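Local coordinates for protein ADP-ribosylating toxin CARDS (Mycoplasma pneumoniae, PDB 4TLV) that transfers the ADP-ribosyl group from NAD(+) to multiple target proteins and provokes vacuolization in mammalian cells, as the main virulence factor of its bacterium, at residues Val277-Phe288 with Glu416-Thr427. Numbering follows the deposited sequence.
Sequences VYLRGIKTQKTF and EELQIIVDECTT
E416 reaches into the turn that follows strand 278-281 and closes the contact at one end. Its CG lies between the backbone N and the carbonyl carbon (chi1 82°) and the chain then runs extended, which carries the carboxylate to the turn. OE1 accepts from two successive amides: T284 N arrives on the syn lone pair, nearly straight at 169°, while K283 N comes from above the carboxylate plane. The syn lone pair of E416 OE2 accepts a short hydrogen bond from T284 OG1 (2.5 Å), and W392 NE1 is a further partner of this oxygen. With both oxygens held, the carboxylate can hardly rotate, and T284 OG1, accepting from K286 N, completes an ST turn.

Between the ends, strands 278-281 and 416-421 pair antiparallel; R280 and Q419 exchange backbone bonds, and I282 N continues the pairing to E417 O (2.9 Å). The tight, buried face holds L279, L418 and I420: L279 CD2 lies 3.8 Å from I420 CG1, and F288 CD1 meets L418 CD2 at 3.9 Å. L301 and L390 extend this core.

The face carrying R280 and Q419 is nearer solvent. There I421 CD1 sits over one face of the R280 guanidinium, toward its rim, and R280 NE and NH2 both grip T287 OG1 in plane (2.8 Å from NE). The exposed I282 lays CD1 against the amide of Q419, 3.7 Å from its CD.

At the far end Y278 N donates to T427 OG1 (2.9 Å), and T426 CA packs over one face of the Y278 ring, a CH-pi contact 3.9 Å from the centroid. Pairing of the first hairpin of D2, 278-281/287-293, with strand 415-421 near the domain's C-terminal end is consistent with closure of the beta-trefoil.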
loop_
_atom_site.group_PDB
_atom_site.type_symbol
_atom_site.label_atom_id
_atom_site.label_comp_id
_atom_site.label_asym_id
_atom_site.label_seq_id
_atom_site.Cartn_x
_atom_site.Cartn_y
_atom_site.Cartn_z
ATOM N N VAL A 277 4.877 1.266 22.752
ATOM C CA VAL A 277 5.489 2.443 22.161
ATOM C C VAL A 277 5.593 3.562 23.194
ATOM O O VAL A 277 4.586 3.967 23.789
ATOM C CB VAL A 277 4.667 2.955 20.957
ATOM C CG1 VAL A 277 5.339 4.180 20.342
ATOM C CG2 VAL A 277 4.500 1.820 19.905
ATOM N N TYR A 278 6.816 4.051 23.384
ATOM C CA TYR A 278 7.120 5.116 24.345
ATOM C C TYR A 278 7.601 6.378 23.653
ATOM O O TYR A 278 8.501 6.329 22.823
ATOM C CB TYR A 278 8.227 4.662 25.296
ATOM C CG TYR A 278 7.815 3.601 26.282
ATOM C CD1 TYR A 278 7.684 2.277 25.894
ATOM C CD2 TYR A 278 7.583 3.924 27.608
ATOM C CE1 TYR A 278 7.320 1.304 26.800
ATOM C CE2 TYR A 278 7.223 2.960 28.532
ATOM C CZ TYR A 278 7.086 1.652 28.120
ATOM O OH TYR A 278 6.727 0.701 29.033
ATOM N N LEU A 279 7.009 7.511 24.017
ATOM C CA LEU A 279 7.388 8.796 23.458
ATOM C C LEU A 279 7.841 9.750 24.561
ATOM O O LEU A 279 7.400 9.644 25.704
ATOM C CB LEU A 279 6.215 9.402 22.686
ATOM C CG LEU A 279 5.711 8.494 21.563
ATOM C CD1 LEU A 279 4.307 8.044 21.875
ATOM C CD2 LEU A 279 5.787 9.172 20.208
ATOM N N ARG A 280 8.713 10.681 24.206
ATOM C CA ARG A 280 9.224 11.662 25.159
ATOM C C ARG A 280 9.069 13.072 24.595
ATOM O O ARG A 280 9.339 13.320 23.416
ATOM C CB ARG A 280 10.686 11.355 25.510
ATOM C CG ARG A 280 11.286 12.234 26.606
ATOM C CD ARG A 280 12.582 11.622 27.137
ATOM N NE ARG A 280 12.320 10.388 27.871
ATOM C CZ ARG A 280 13.237 9.468 28.161
ATOM N NH1 ARG A 280 14.499 9.634 27.772
ATOM N NH2 ARG A 280 12.886 8.384 28.839
ATOM N N GLY A 281 8.583 13.981 25.436
ATOM C CA GLY A 281 8.428 15.371 25.054
ATOM C C GLY A 281 9.794 16.010 25.028
ATOM O O GLY A 281 10.598 15.788 25.926
ATOM N N ILE A 282 10.052 16.796 23.990
ATOM C CA ILE A 282 11.382 17.335 23.730
ATOM C C ILE A 282 11.899 18.274 24.818
ATOM O O ILE A 282 13.065 18.203 25.207
ATOM C CB ILE A 282 11.421 18.051 22.374
ATOM C CG1 ILE A 282 11.360 17.011 21.262
ATOM C CG2 ILE A 282 12.690 18.875 22.240
ATOM C CD1 ILE A 282 12.300 15.861 21.506
ATOM N N LYS A 283 11.031 19.146 25.311
ATOM C CA LYS A 283 11.439 20.124 26.316
ATOM C C LYS A 283 11.176 19.634 27.742
ATOM O O LYS A 283 12.085 19.620 28.577
ATOM C CB LYS A 283 10.757 21.473 26.062
ATOM C CG LYS A 283 11.385 22.632 26.827
ATOM C CD LYS A 283 10.892 23.975 26.308
ATOM C CE LYS A 283 11.565 25.130 27.041
ATOM N NZ LYS A 283 11.048 26.459 26.598
ATOM N N THR A 284 9.940 19.221 28.013
ATOM C CA THR A 284 9.560 18.756 29.341
ATOM C C THR A 284 10.290 17.476 29.719
ATOM O O THR A 284 10.445 17.167 30.895
ATOM C CB THR A 284 8.056 18.460 29.429
ATOM O OG1 THR A 284 7.754 17.294 28.650
ATOM C CG2 THR A 284 7.240 19.638 28.928
ATOM N N GLN A 285 10.709 16.716 28.712
ATOM C CA GLN A 285 11.346 15.419 28.929
ATOM C C GLN A 285 10.427 14.394 29.603
ATOM O O GLN A 285 10.884 13.370 30.106
ATOM C CB GLN A 285 12.651 15.577 29.713
ATOM C CG GLN A 285 13.775 16.207 28.900
ATOM C CD GLN A 285 14.225 15.324 27.745
ATOM O OE1 GLN A 285 14.775 14.156 28.069
ATOM N NE2 GLN A 285 14.071 15.684 26.576
ATOM N N LYS A 286 9.130 14.674 29.609
ATOM C CA LYS A 286 8.155 13.738 30.141
ATOM C C LYS A 286 7.981 12.569 29.179
ATOM O O LYS A 286 8.067 12.740 27.963
ATOM C CB LYS A 286 6.815 14.436 30.372
ATOM C CG LYS A 286 6.843 15.435 31.526
ATOM C CD LYS A 286 5.500 16.113 31.719
ATOM C CE LYS A 286 5.561 17.098 32.878
ATOM N NZ LYS A 286 4.232 17.691 33.187
ATOM N N THR A 287 7.728 11.390 29.732
ATOM C CA THR A 287 7.643 10.172 28.932
ATOM C C THR A 287 6.243 9.591 28.980
ATOM O O THR A 287 5.608 9.564 30.038
ATOM C CB THR A 287 8.676 9.127 29.404
ATOM O OG1 THR A 287 9.989 9.701 29.310
ATOM C CG2 THR A 287 8.616 7.852 28.537
ATOM N N PHE A 288 5.767 9.127 27.828
ATOM C CA PHE A 288 4.415 8.607 27.709
ATOM C C PHE A 288 4.383 7.287 26.968
ATOM O O PHE A 288 5.218 7.023 26.104
ATOM C CB PHE A 288 3.530 9.567 26.916
ATOM C CG PHE A 288 3.442 10.954 27.497
ATOM C CD1 PHE A 288 4.369 11.921 27.152
ATOM C CD2 PHE A 288 2.425 11.289 28.370
ATOM C CE1 PHE A 288 4.290 13.204 27.679
ATOM C CE2 PHE A 288 2.339 12.574 28.899
ATOM C CZ PHE A 288 3.275 13.532 28.546
ATOM N N GLU A 416 4.172 20.574 22.503
ATOM C CA GLU A 416 5.574 20.242 22.314
ATOM C C GLU A 416 5.699 18.909 21.598
ATOM O O GLU A 416 4.851 18.032 21.761
ATOM C CB GLU A 416 6.314 20.182 23.643
ATOM C CG GLU A 416 6.151 18.869 24.363
ATOM C CD GLU A 416 7.108 18.727 25.519
ATOM O OE1 GLU A 416 8.090 19.499 25.580
ATOM O OE2 GLU A 416 6.881 17.840 26.364
ATOM N N GLU A 417 6.767 18.757 20.827
ATOM C CA GLU A 417 6.951 17.552 20.035
ATOM C C GLU A 417 7.309 16.341 20.890
ATOM O O GLU A 417 8.014 16.446 21.890
ATOM C CB GLU A 417 7.991 17.758 18.924
ATOM C CG GLU A 417 8.084 16.545 17.973
ATOM C CD GLU A 417 9.250 16.606 16.989
ATOM O OE1 GLU A 417 9.963 17.639 16.940
ATOM O OE2 GLU A 417 9.444 15.608 16.254
ATOM N N LEU A 418 6.788 15.192 20.477
ATOM C CA LEU A 418 7.074 13.906 21.085
ATOM C C LEU A 418 7.847 13.083 20.078
ATOM O O LEU A 418 7.494 13.045 18.899
ATOM C CB LEU A 418 5.774 13.173 21.370
ATOM C CG LEU A 418 4.816 13.811 22.363
ATOM C CD1 LEU A 418 3.435 13.241 22.150
ATOM C CD2 LEU A 418 5.322 13.535 23.764
ATOM N N GLN A 419 8.892 12.419 20.539
ATOM C CA GLN A 419 9.681 11.568 19.673
ATOM C C GLN A 419 9.763 10.191 20.307
ATOM O O GLN A 419 9.752 10.056 21.529
ATOM C CB GLN A 419 11.076 12.168 19.443
ATOM C CG GLN A 419 11.024 13.500 18.678
ATOM C CD GLN A 419 12.392 14.056 18.320
ATOM O OE1 GLN A 419 13.412 13.588 18.813
ATOM N NE2 GLN A 419 12.410 15.068 17.451
ATOM N N ILE A 420 9.810 9.165 19.473
ATOM C CA ILE A 420 9.916 7.812 19.990
ATOM C C ILE A 420 11.303 7.607 20.561
ATOM O O ILE A 420 12.290 7.965 19.943
ATOM C CB ILE A 420 9.650 6.766 18.899
ATOM C CG1 ILE A 420 8.215 6.949 18.384
ATOM C CG2 ILE A 420 9.873 5.353 19.466
ATOM C CD1 ILE A 420 7.725 5.855 17.486
ATOM N N ILE A 421 11.377 7.023 21.749
ATOM C CA ILE A 421 12.670 6.721 22.336
ATOM C C ILE A 421 12.862 5.211 22.375
ATOM O O ILE A 421 11.982 4.472 22.811
ATOM C CB ILE A 421 12.814 7.338 23.744
ATOM C CG1 ILE A 421 11.714 6.817 24.664
ATOM C CG2 ILE A 421 12.754 8.861 23.641
ATOM C CD1 ILE A 421 11.858 7.227 26.138
ATOM N N VAL A 422 14.020 4.771 21.909
ATOM C CA VAL A 422 14.317 3.354 21.810
ATOM C C VAL A 422 15.374 2.972 22.835
ATOM O O VAL A 422 16.476 3.524 22.845
ATOM C CB VAL A 422 14.830 2.995 20.408
ATOM C CG1 VAL A 422 15.289 1.534 20.370
ATOM C CG2 VAL A 422 13.741 3.249 19.366
ATOM N N ASP A 423 15.034 2.008 23.673
ATOM C CA ASP A 423 15.911 1.566 24.733
ATOM C C ASP A 423 15.312 0.304 25.346
ATOM O O ASP A 423 14.123 0.032 25.189
ATOM C CB ASP A 423 16.016 2.659 25.795
ATOM C CG ASP A 423 17.027 2.326 26.871
ATOM O OD1 ASP A 423 18.232 2.585 26.639
ATOM O OD2 ASP A 423 16.614 1.798 27.936
ATOM N N GLU A 424 16.123 -0.472 26.045
ATOM C CA GLU A 424 15.599 -1.663 26.708
ATOM C C GLU A 424 14.362 -1.324 27.544
ATOM O O GLU A 424 13.386 -2.069 27.549
ATOM C CB GLU A 424 16.668 -2.306 27.591
ATOM C CG GLU A 424 16.214 -3.602 28.262
ATOM C CD GLU A 424 17.315 -4.251 29.100
ATOM O OE1 GLU A 424 18.420 -3.662 29.184
ATOM O OE2 GLU A 424 17.078 -5.342 29.671
ATOM N N CYS A 425 14.400 -0.196 28.246
ATOM C CA CYS A 425 13.306 0.168 29.146
ATOM C C CYS A 425 12.172 0.942 28.464
ATOM O O CYS A 425 11.195 1.319 29.117
ATOM C CB CYS A 425 13.836 0.974 30.337
ATOM S SG CYS A 425 14.709 -0.011 31.584
ATOM N N THR A 426 12.300 1.192 27.163
ATOM C CA THR A 426 11.245 1.897 26.441
ATOM C C THR A 426 10.786 1.141 25.179
ATOM O O THR A 426 10.368 -0.017 25.259
ATOM C CB THR A 426 11.618 3.374 26.147
ATOM O OG1 THR A 426 12.904 3.457 25.523
ATOM C CG2 THR A 426 11.644 4.192 27.445
ATOM N N THR A 427 10.846 1.792 24.027
ATOM C CA THR A 427 10.408 1.153 22.789
ATOM C C THR A 427 11.484 0.214 22.269
ATOM O O THR A 427 12.630 0.616 22.125
ATOM C CB THR A 427 10.140 2.199 21.705
ATOM O OG1 THR A 427 9.294 3.217 22.244
ATOM C CG2 THR A 427 9.466 1.546 20.479
#